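Local coordinates for protein tyrosine aminotransferase (PDB 4IX8) that probably transfers the amino group of tyrosine to 2-oxoglutarate, using pyridoxal 5'-phosphate as its cofactor, at residues T143-L157 with W306-V320. Numbering follows the deposited sequence.
Sequences TSGVSQAIVLALTAL and WAVGMERLTQLIAGV
The indole of Trp306 is held on both faces and along one edge. Leu157 CD1 stands over the five-membered ring, 3.8 Å from its centroid, in a CH-pi contact, while Met310 CE, from the indole's own helix, lies toward the rim of the opposite face. At the edge NE1 donates, nearly in the ring plane, to an in-plane lone pair of Ala153 O (3.0 Å, N-H...O 155°). With CG anti to the backbone N (chi1 -173°), the indole is turned toward helix 145-157. Beside it, Ala156 is a knob among Trp306, Gly309, Met310 and Leu313, its CB 3.5 Å from Met310 CG. Gly309, bare where it faces Ala156, probably helps the helices approach; the axes of 145-157 and 306-313 pass 8.5 Å apart, their directions 122° from each other. Leu152 and Leu313 run alongside one another in opposite senses, Leu152 CD2 meeting Leu313 CB at 3.5 Å. Farther along, Gln148 divides its amide: OE1 accepts from Ser144 N (2.7 Å), and NE2, beside Ile317 CD1, donates to a water that donates to Thr314 O. Nearby, Val146 N and Ser147 OG hydrogen-bond the phosphate of the pyridoxal-phosphate lysine at position 282. With the indole N-H the one direct hydrogen bond across, apolar burial carries most of this contact; polar links fix orientation.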
ATOM      1  N   THR A 143      -1.661  -5.985  -6.802  1.00 28.90           N
ATOM      2  CA  THR A 143      -0.920  -5.343  -5.721  1.00 28.79           C
ATOM      3  C   THR A 143      -1.220  -3.851  -5.643  1.00 30.83           C
ATOM      4  O   THR A 143      -1.685  -3.258  -6.620  1.00 28.77           O
ATOM      5  CB  THR A 143       0.609  -5.515  -5.905  1.00 28.23           C
ATOM      6  OG1 THR A 143       1.025  -4.934  -7.170  1.00 30.81           O
ATOM      7  CG2 THR A 143       1.007  -6.979  -5.872  1.00 25.46           C
ATOM      8  N   SER A 144      -0.910  -3.239  -4.500  1.00 34.20           N
ATOM      9  CA  SER A 144      -1.172  -1.820  -4.297  1.00 29.01           C
ATOM     10  C   SER A 144      -0.009  -1.012  -4.894  1.00 34.27           C
ATOM     11  O   SER A 144       0.860  -0.478  -4.185  1.00 26.48           O
ATOM     12  CB  SER A 144      -1.392  -1.516  -2.813  1.00 28.67           C
ATOM     13  OG  SER A 144      -1.597  -0.123  -2.583  1.00 28.35           O
ATOM     14  N   GLY A 145      -0.016  -0.948  -6.225  1.00 27.13           N
ATOM     15  CA  GLY A 145       1.070  -0.382  -6.968  1.00 30.44           C
ATOM     16  C   GLY A 145       2.162  -1.431  -7.094  1.00 34.14           C
ATOM     17  O   GLY A 145       2.123  -2.446  -6.383  1.00 27.47           O
ATOM     18  N   VAL A 146       3.153  -1.199  -7.961  1.00 25.60           N
ATOM     19  CA  VAL A 146       4.294  -2.094  -8.045  1.00 24.83           C
ATOM     20  C   VAL A 146       5.085  -2.032  -6.751  1.00 24.21           C
ATOM     21  O   VAL A 146       5.782  -2.972  -6.394  1.00 27.46           O
ATOM     22  CB  VAL A 146       5.163  -1.744  -9.257  1.00 24.93           C
ATOM     23  CG1 VAL A 146       6.417  -2.525  -9.321  1.00 24.28           C
ATOM     24  CG2 VAL A 146       4.382  -1.976 -10.498  1.00 26.83           C
ATOM     25  N   SER A 147       5.012  -0.908  -6.052  1.00 25.86           N
ATOM     26  CA  SER A 147       5.708  -0.801  -4.774  1.00 30.48           C
ATOM     27  C   SER A 147       5.284  -1.918  -3.832  1.00 34.98           C
ATOM     28  O   SER A 147       6.127  -2.547  -3.226  1.00 33.36           O
ATOM     29  CB  SER A 147       5.467   0.565  -4.145  1.00 34.37           C
ATOM     30  OG  SER A 147       6.058   1.593  -4.952  1.00 32.13           O
ATOM     31  N   GLN A 148       3.996  -2.227  -3.737  1.00 32.12           N
ATOM     32  CA  GLN A 148       3.628  -3.361  -2.886  1.00 28.48           C
ATOM     33  C   GLN A 148       4.115  -4.670  -3.510  1.00 27.12           C
ATOM     34  O   GLN A 148       4.556  -5.595  -2.803  1.00 26.22           O
ATOM     35  CB  GLN A 148       2.108  -3.462  -2.657  1.00 30.02           C
ATOM     36  CG  GLN A 148       1.800  -4.436  -1.474  1.00 29.62           C
ATOM     37  CD  GLN A 148       0.420  -5.068  -1.506  1.00 27.76           C
ATOM     38  OE1 GLN A 148      -0.309  -4.989  -2.494  1.00 29.83           O
ATOM     39  NE2 GLN A 148       0.047  -5.679  -0.407  1.00 34.30           N
ATOM     40  N   ALA A 149       4.057  -4.752  -4.842  1.00 26.87           N
ATOM     41  CA  ALA A 149       4.506  -5.973  -5.500  1.00 29.43           C
ATOM     42  C   ALA A 149       5.955  -6.261  -5.137  1.00 32.89           C
ATOM     43  O   ALA A 149       6.329  -7.428  -4.941  1.00 31.82           O
ATOM     44  CB  ALA A 149       4.361  -5.870  -6.982  1.00 25.37           C
ATOM     45  N   ILE A 150       6.738  -5.204  -4.966  1.00 22.57           N
ATOM     46  CA  ILE A 150       8.130  -5.351  -4.556  1.00 23.78           C
ATOM     47  C   ILE A 150       8.236  -5.838  -3.131  1.00 23.07           C
ATOM     48  O   ILE A 150       9.016  -6.705  -2.836  1.00 21.48           O
ATOM     49  CB  ILE A 150       8.871  -4.049  -4.699  1.00 24.27           C
ATOM     50  CG1 ILE A 150       9.044  -3.750  -6.199  1.00 23.86           C
ATOM     51  CG2 ILE A 150      10.249  -4.124  -4.025  1.00 22.92           C
ATOM     52  CD1 ILE A 150       9.566  -2.307  -6.537  1.00 26.86           C
ATOM     53  N   VAL A 151       7.454  -5.254  -2.232  1.00 31.50           N
ATOM     54  CA  VAL A 151       7.416  -5.735  -0.858  1.00 26.16           C
ATOM     55  C   VAL A 151       7.072  -7.206  -0.797  1.00 24.79           C
ATOM     56  O   VAL A 151       7.756  -7.977  -0.134  1.00 27.76           O
ATOM     57  CB  VAL A 151       6.386  -4.959  -0.027  1.00 32.27           C
ATOM     58  CG1 VAL A 151       6.199  -5.619   1.379  1.00 24.42           C
ATOM     59  CG2 VAL A 151       6.840  -3.523   0.101  1.00 25.06           C
ATOM     60  N   LEU A 152       5.981  -7.591  -1.459  1.00 27.63           N
ATOM     61  CA  LEU A 152       5.519  -8.973  -1.394  1.00 22.51           C
ATOM     62  C   LEU A 152       6.545  -9.924  -1.985  1.00 26.61           C
ATOM     63  O   LEU A 152       6.825 -10.971  -1.432  1.00 25.51           O
ATOM     64  CB  LEU A 152       4.204  -9.122  -2.152  1.00 25.62           C
ATOM     65  CG  LEU A 152       3.042  -8.401  -1.524  1.00 30.98           C
ATOM     66  CD1 LEU A 152       1.907  -8.362  -2.512  1.00 34.69           C
ATOM     67  CD2 LEU A 152       2.611  -9.046  -0.206  1.00 24.04           C
ATOM     68  N   ALA A 153       7.135  -9.558  -3.110  1.00 21.96           N
ATOM     69  CA  ALA A 153       8.106 -10.439  -3.739  1.00 28.03           C
ATOM     70  C   ALA A 153       9.300 -10.698  -2.811  1.00 31.27           C
ATOM     71  O   ALA A 153       9.718 -11.845  -2.616  1.00 32.31           O
ATOM     72  CB  ALA A 153       8.574  -9.856  -5.076  1.00 21.79           C
ATOM     73  N   LEU A 154       9.867  -9.637  -2.248  1.00 27.96           N
ATOM     74  CA  LEU A 154      11.068  -9.803  -1.450  1.00 21.87           C
ATOM     75  C   LEU A 154      10.802 -10.400  -0.078  1.00 23.81           C
ATOM     76  O   LEU A 154      11.561 -11.238   0.366  1.00 21.59           O
ATOM     77  CB  LEU A 154      11.754  -8.466  -1.289  1.00 25.56           C
ATOM     78  CG  LEU A 154      12.821  -8.082  -2.322  1.00 33.22           C
ATOM     79  CD1 LEU A 154      12.529  -8.573  -3.692  1.00 36.69           C
ATOM     80  CD2 LEU A 154      12.919  -6.558  -2.358  1.00 27.87           C
ATOM     81  N   THR A 155       9.756  -9.962   0.621  1.00 24.11           N
ATOM     82  CA  THR A 155       9.595 -10.390   2.007  1.00 26.25           C
ATOM     83  C   THR A 155       8.943 -11.783   2.084  1.00 25.77           C
ATOM     84  O   THR A 155       8.881 -12.378   3.137  1.00 31.55           O
ATOM     85  CB  THR A 155       8.772  -9.359   2.825  1.00 25.90           C
ATOM     86  OG1 THR A 155       7.458  -9.243   2.301  1.00 26.95           O
ATOM     87  CG2 THR A 155       9.423  -8.034   2.773  1.00 30.62           C
ATOM     88  N   ALA A 156       8.431 -12.282   0.968  1.00 27.58           N
ATOM     89  CA  ALA A 156       7.916 -13.650   0.892  1.00 23.64           C
ATOM     90  C   ALA A 156       9.064 -14.591   0.524  1.00 30.64           C
ATOM     91  O   ALA A 156       8.963 -15.790   0.721  1.00 30.30           O
ATOM     92  CB  ALA A 156       6.762 -13.747  -0.139  1.00 23.38           C
ATOM     93  N   LEU A 157      10.182 -14.045   0.054  1.00 32.79           N
ATOM     94  CA  LEU A 157      11.293 -14.858  -0.443  1.00 21.49           C
ATOM     95  C   LEU A 157      12.459 -14.918   0.561  1.00 22.70           C
ATOM     96  O   LEU A 157      13.103 -15.966   0.760  1.00 27.54           O
ATOM     97  CB  LEU A 157      11.766 -14.291  -1.804  1.00 31.06           C
ATOM     98  CG  LEU A 157      12.849 -15.068  -2.533  1.00 26.74           C
ATOM     99  CD1 LEU A 157      12.325 -16.416  -3.057  1.00 32.14           C
ATOM    100  CD2 LEU A 157      13.360 -14.229  -3.646  1.00 26.36           C
ATOM    101  N   TRP A 306       6.975 -19.861  -3.007  1.00 29.27           N
ATOM    102  CA  TRP A 306       7.143 -18.411  -3.102  1.00 24.40           C
ATOM    103  C   TRP A 306       5.776 -17.793  -3.383  1.00 27.84           C
ATOM    104  O   TRP A 306       5.309 -16.866  -2.704  1.00 35.22           O
ATOM    105  CB  TRP A 306       8.142 -18.068  -4.205  1.00 28.17           C
ATOM    106  CG  TRP A 306       8.553 -16.605  -4.311  1.00 31.67           C
ATOM    107  CD1 TRP A 306       8.367 -15.613  -3.390  1.00 22.76           C
ATOM    108  CD2 TRP A 306       9.227 -15.998  -5.414  1.00 32.24           C
ATOM    109  NE1 TRP A 306       8.895 -14.429  -3.852  1.00 29.24           N
ATOM    110  CE2 TRP A 306       9.429 -14.644  -5.094  1.00 27.59           C
ATOM    111  CE3 TRP A 306       9.693 -16.474  -6.641  1.00 33.04           C
ATOM    112  CZ2 TRP A 306      10.058 -13.777  -5.950  1.00 25.31           C
ATOM    113  CZ3 TRP A 306      10.321 -15.598  -7.492  1.00 27.33           C
ATOM    114  CH2 TRP A 306      10.509 -14.279  -7.140  1.00 26.23           C
ATOM    115  N   ALA A 307       5.069 -18.390  -4.319  1.00 26.56           N
ATOM    116  CA  ALA A 307       3.764 -17.905  -4.702  1.00 26.73           C
ATOM    117  C   ALA A 307       2.780 -17.943  -3.538  1.00 28.30           C
ATOM    118  O   ALA A 307       2.088 -16.969  -3.225  1.00 29.05           O
ATOM    119  CB  ALA A 307       3.243 -18.749  -5.842  1.00 27.38           C
ATOM    120  N   VAL A 308       2.706 -19.088  -2.887  1.00 27.22           N
ATOM    121  CA  VAL A 308       1.838 -19.226  -1.710  1.00 27.74           C
ATOM    122  C   VAL A 308       2.213 -18.174  -0.654  1.00 37.29           C
ATOM    123  O   VAL A 308       1.329 -17.537  -0.086  1.00 31.93           O
ATOM    124  CB  VAL A 308       1.927 -20.680  -1.122  1.00 39.97           C
ATOM    125  CG1 VAL A 308       1.345 -20.774   0.315  1.00 35.23           C
ATOM    126  CG2 VAL A 308       1.207 -21.662  -2.074  1.00 29.85           C
ATOM    127  N   GLY A 309       3.516 -17.943  -0.447  1.00 33.12           N
ATOM    128  CA  GLY A 309       3.966 -16.944   0.510  1.00 30.56           C
ATOM    129  C   GLY A 309       3.456 -15.536   0.186  1.00 31.92           C
ATOM    130  O   GLY A 309       2.911 -14.837   1.051  1.00 30.99           O
ATOM    131  N   MET A 310       3.589 -15.136  -1.073  1.00 26.19           N
ATOM    132  CA  MET A 310       3.127 -13.792  -1.501  1.00 31.35           C
ATOM    133  C   MET A 310       1.625 -13.644  -1.272  1.00 27.21           C
ATOM    134  O   MET A 310       1.149 -12.653  -0.697  1.00 30.56           O
ATOM    135  CB  MET A 310       3.480 -13.565  -2.963  1.00 24.35           C
ATOM    136  CG  MET A 310       4.940 -13.437  -3.146  1.00 23.53           C
ATOM    137  SD  MET A 310       5.400 -12.775  -4.778  1.00 31.00           S
ATOM    138  CE  MET A 310       5.238 -14.227  -5.857  1.00 33.58           C
ATOM    139  N   GLU A 311       0.899 -14.693  -1.624  1.00 27.67           N
ATOM    140  CA  GLU A 311      -0.528 -14.721  -1.414  1.00 33.28           C
ATOM    141  C   GLU A 311      -0.889 -14.538   0.026  1.00 35.72           C
ATOM    142  O   GLU A 311      -1.786 -13.767   0.369  1.00 38.37           O
ATOM    143  CB  GLU A 311      -1.113 -16.024  -1.896  1.00 31.61           C
ATOM    144  CG  GLU A 311      -1.098 -16.171  -3.374  1.00 45.95           C
ATOM    145  CD  GLU A 311      -1.853 -17.407  -3.833  1.00 60.67           C
ATOM    146  OE1 GLU A 311      -2.975 -17.620  -3.299  1.00 68.99           O
ATOM    147  OE2 GLU A 311      -1.347 -18.141  -4.722  1.00 62.70           O
ATOM    148  N   ARG A 312      -0.222 -15.284   0.875  1.00 27.34           N
ATOM    149  CA  ARG A 312      -0.512 -15.168   2.284  1.00 33.84           C
ATOM    150  C   ARG A 312      -0.306 -13.755   2.761  1.00 33.63           C
ATOM    151  O   ARG A 312      -1.113 -13.244   3.552  1.00 29.70           O
ATOM    152  CB  ARG A 312       0.366 -16.102   3.119  1.00 31.14           C
ATOM    153  CG  ARG A 312       0.019 -17.524   2.949  1.00 33.68           C
ATOM    154  CD  ARG A 312       0.790 -18.378   3.948  1.00 35.14           C
ATOM    155  NE  ARG A 312       0.423 -19.779   3.745  1.00 52.88           N
ATOM    156  CZ  ARG A 312       0.837 -20.789   4.485  1.00 55.93           C
ATOM    157  NH1 ARG A 312       1.672 -20.583   5.492  1.00 65.09           N
ATOM    158  NH2 ARG A 312       0.422 -22.008   4.195  1.00 55.82           N
ATOM    159  N   LEU A 313       0.771 -13.136   2.284  1.00 31.17           N
ATOM    160  CA  LEU A 313       1.150 -11.787   2.721  1.00 34.32           C
ATOM    161  C   LEU A 313       0.239 -10.663   2.177  1.00 30.51           C
ATOM    162  O   LEU A 313       0.193  -9.577   2.766  1.00 28.49           O
ATOM    163  CB  LEU A 313       2.602 -11.488   2.322  1.00 31.68           C
ATOM    164  CG  LEU A 313       3.691 -12.230   3.120  1.00 32.60           C
ATOM    165  CD1 LEU A 313       5.071 -11.794   2.662  1.00 29.00           C
ATOM    166  CD2 LEU A 313       3.581 -11.974   4.586  1.00 29.57           C
ATOM    167  N   THR A 314      -0.561 -10.934   1.153  1.00 31.62           N
ATOM    168  CA  THR A 314      -1.559  -9.942   0.740  1.00 32.31           C
ATOM    169  C   THR A 314      -2.613  -9.766   1.811  1.00 37.27           C
ATOM    170  O   THR A 314      -3.366  -8.790   1.807  1.00 35.86           O
ATOM    171  CB  THR A 314      -2.278 -10.327  -0.548  1.00 30.07           C
ATOM    172  OG1 THR A 314      -3.030 -11.538  -0.351  1.00 29.52           O
ATOM    173  CG2 THR A 314      -1.305 -10.496  -1.666  1.00 26.91           C
ATOM    174  N   GLN A 315      -2.702 -10.711   2.736  1.00 31.70           N
ATOM    175  CA  GLN A 315      -3.744 -10.595   3.752  1.00 34.75           C
ATOM    176  C   GLN A 315      -3.484  -9.406   4.661  1.00 35.42           C
ATOM    177  O   GLN A 315      -4.403  -8.886   5.295  1.00 35.34           O
ATOM    178  CB  GLN A 315      -3.841 -11.875   4.586  1.00 30.10           C
ATOM    179  CG  GLN A 315      -4.279 -13.081   3.738  1.00 65.75           C
ATOM    180  CD  GLN A 315      -4.164 -14.456   4.440  1.00 67.33           C
ATOM    181  OE1 GLN A 315      -3.317 -14.685   5.337  1.00 64.85           O
ATOM    182  NE2 GLN A 315      -4.986 -15.394   3.985  1.00 69.49           N
ATOM    183  N   LEU A 316      -2.244  -8.945   4.734  1.00 35.06           N
ATOM    184  CA  LEU A 316      -1.936  -7.962   5.767  1.00 34.24           C
ATOM    185  C   LEU A 316      -2.572  -6.586   5.582  1.00 34.47           C
ATOM    186  O   LEU A 316      -2.970  -5.993   6.570  1.00 36.77           O
ATOM    187  CB  LEU A 316      -0.436  -7.828   5.901  1.00 33.46           C
ATOM    188  CG  LEU A 316       0.200  -9.113   6.426  1.00 32.85           C
ATOM    189  CD1 LEU A 316       1.699  -9.057   6.301  1.00 32.18           C
ATOM    190  CD2 LEU A 316      -0.203  -9.380   7.856  1.00 35.12           C
ATOM    191  N   ILE A 317      -2.648  -6.057   4.360  1.00 32.07           N
ATOM    192  CA  ILE A 317      -3.402  -4.813   4.133  1.00 30.67           C
ATOM    193  C   ILE A 317      -4.754  -5.096   3.486  1.00 30.46           C
ATOM    194  O   ILE A 317      -5.558  -4.189   3.306  1.00 36.64           O
ATOM    195  CB  ILE A 317      -2.617  -3.805   3.268  1.00 29.25           C
ATOM    196  CG1 ILE A 317      -2.503  -4.266   1.812  1.00 28.23           C
ATOM    197  CG2 ILE A 317      -1.226  -3.577   3.926  1.00 29.70           C
ATOM    198  CD1 ILE A 317      -2.026  -3.160   0.909  1.00 29.85           C
ATOM    199  N   ALA A 318      -4.972  -6.355   3.122  1.00 34.20           N
ATOM    200  CA  ALA A 318      -6.261  -6.877   2.637  1.00 34.08           C
ATOM    201  C   ALA A 318      -6.621  -6.309   1.266  1.00 39.61           C
ATOM    202  O   ALA A 318      -7.785  -6.058   0.976  1.00 36.02           O
ATOM    203  CB  ALA A 318      -7.383  -6.596   3.636  1.00 34.76           C
ATOM    204  N   GLY A 319      -5.633  -6.124   0.402  1.00 35.74           N
ATOM    205  CA  GLY A 319      -5.947  -5.962  -1.005  1.00 39.56           C
ATOM    206  C   GLY A 319      -5.951  -4.544  -1.577  1.00 38.84           C
ATOM    207  O   GLY A 319      -5.334  -3.626  -1.027  1.00 32.89           O
ATOM    208  N   VAL A 320      -6.655  -4.401  -2.702  1.00 32.82           N
ATOM    209  CA  VAL A 320      -6.499  -3.252  -3.598  1.00 31.73           C
ATOM    210  C   VAL A 320      -7.828  -2.636  -4.010  1.00 34.27           C
ATOM    211  O   VAL A 320      -8.796  -3.366  -4.194  1.00 34.83           O
ATOM    212  CB  VAL A 320      -5.728  -3.681  -4.875  1.00 31.40           C
ATOM    213  CG1 VAL A 320      -5.599  -2.544  -5.862  1.00 31.94           C
ATOM    214  CG2 VAL A 320      -4.388  -4.192  -4.486  1.00 29.64           C
TER
HETATM  215  O   HOH W   1      -2.912  -6.813  -0.242  1.00 27.21           O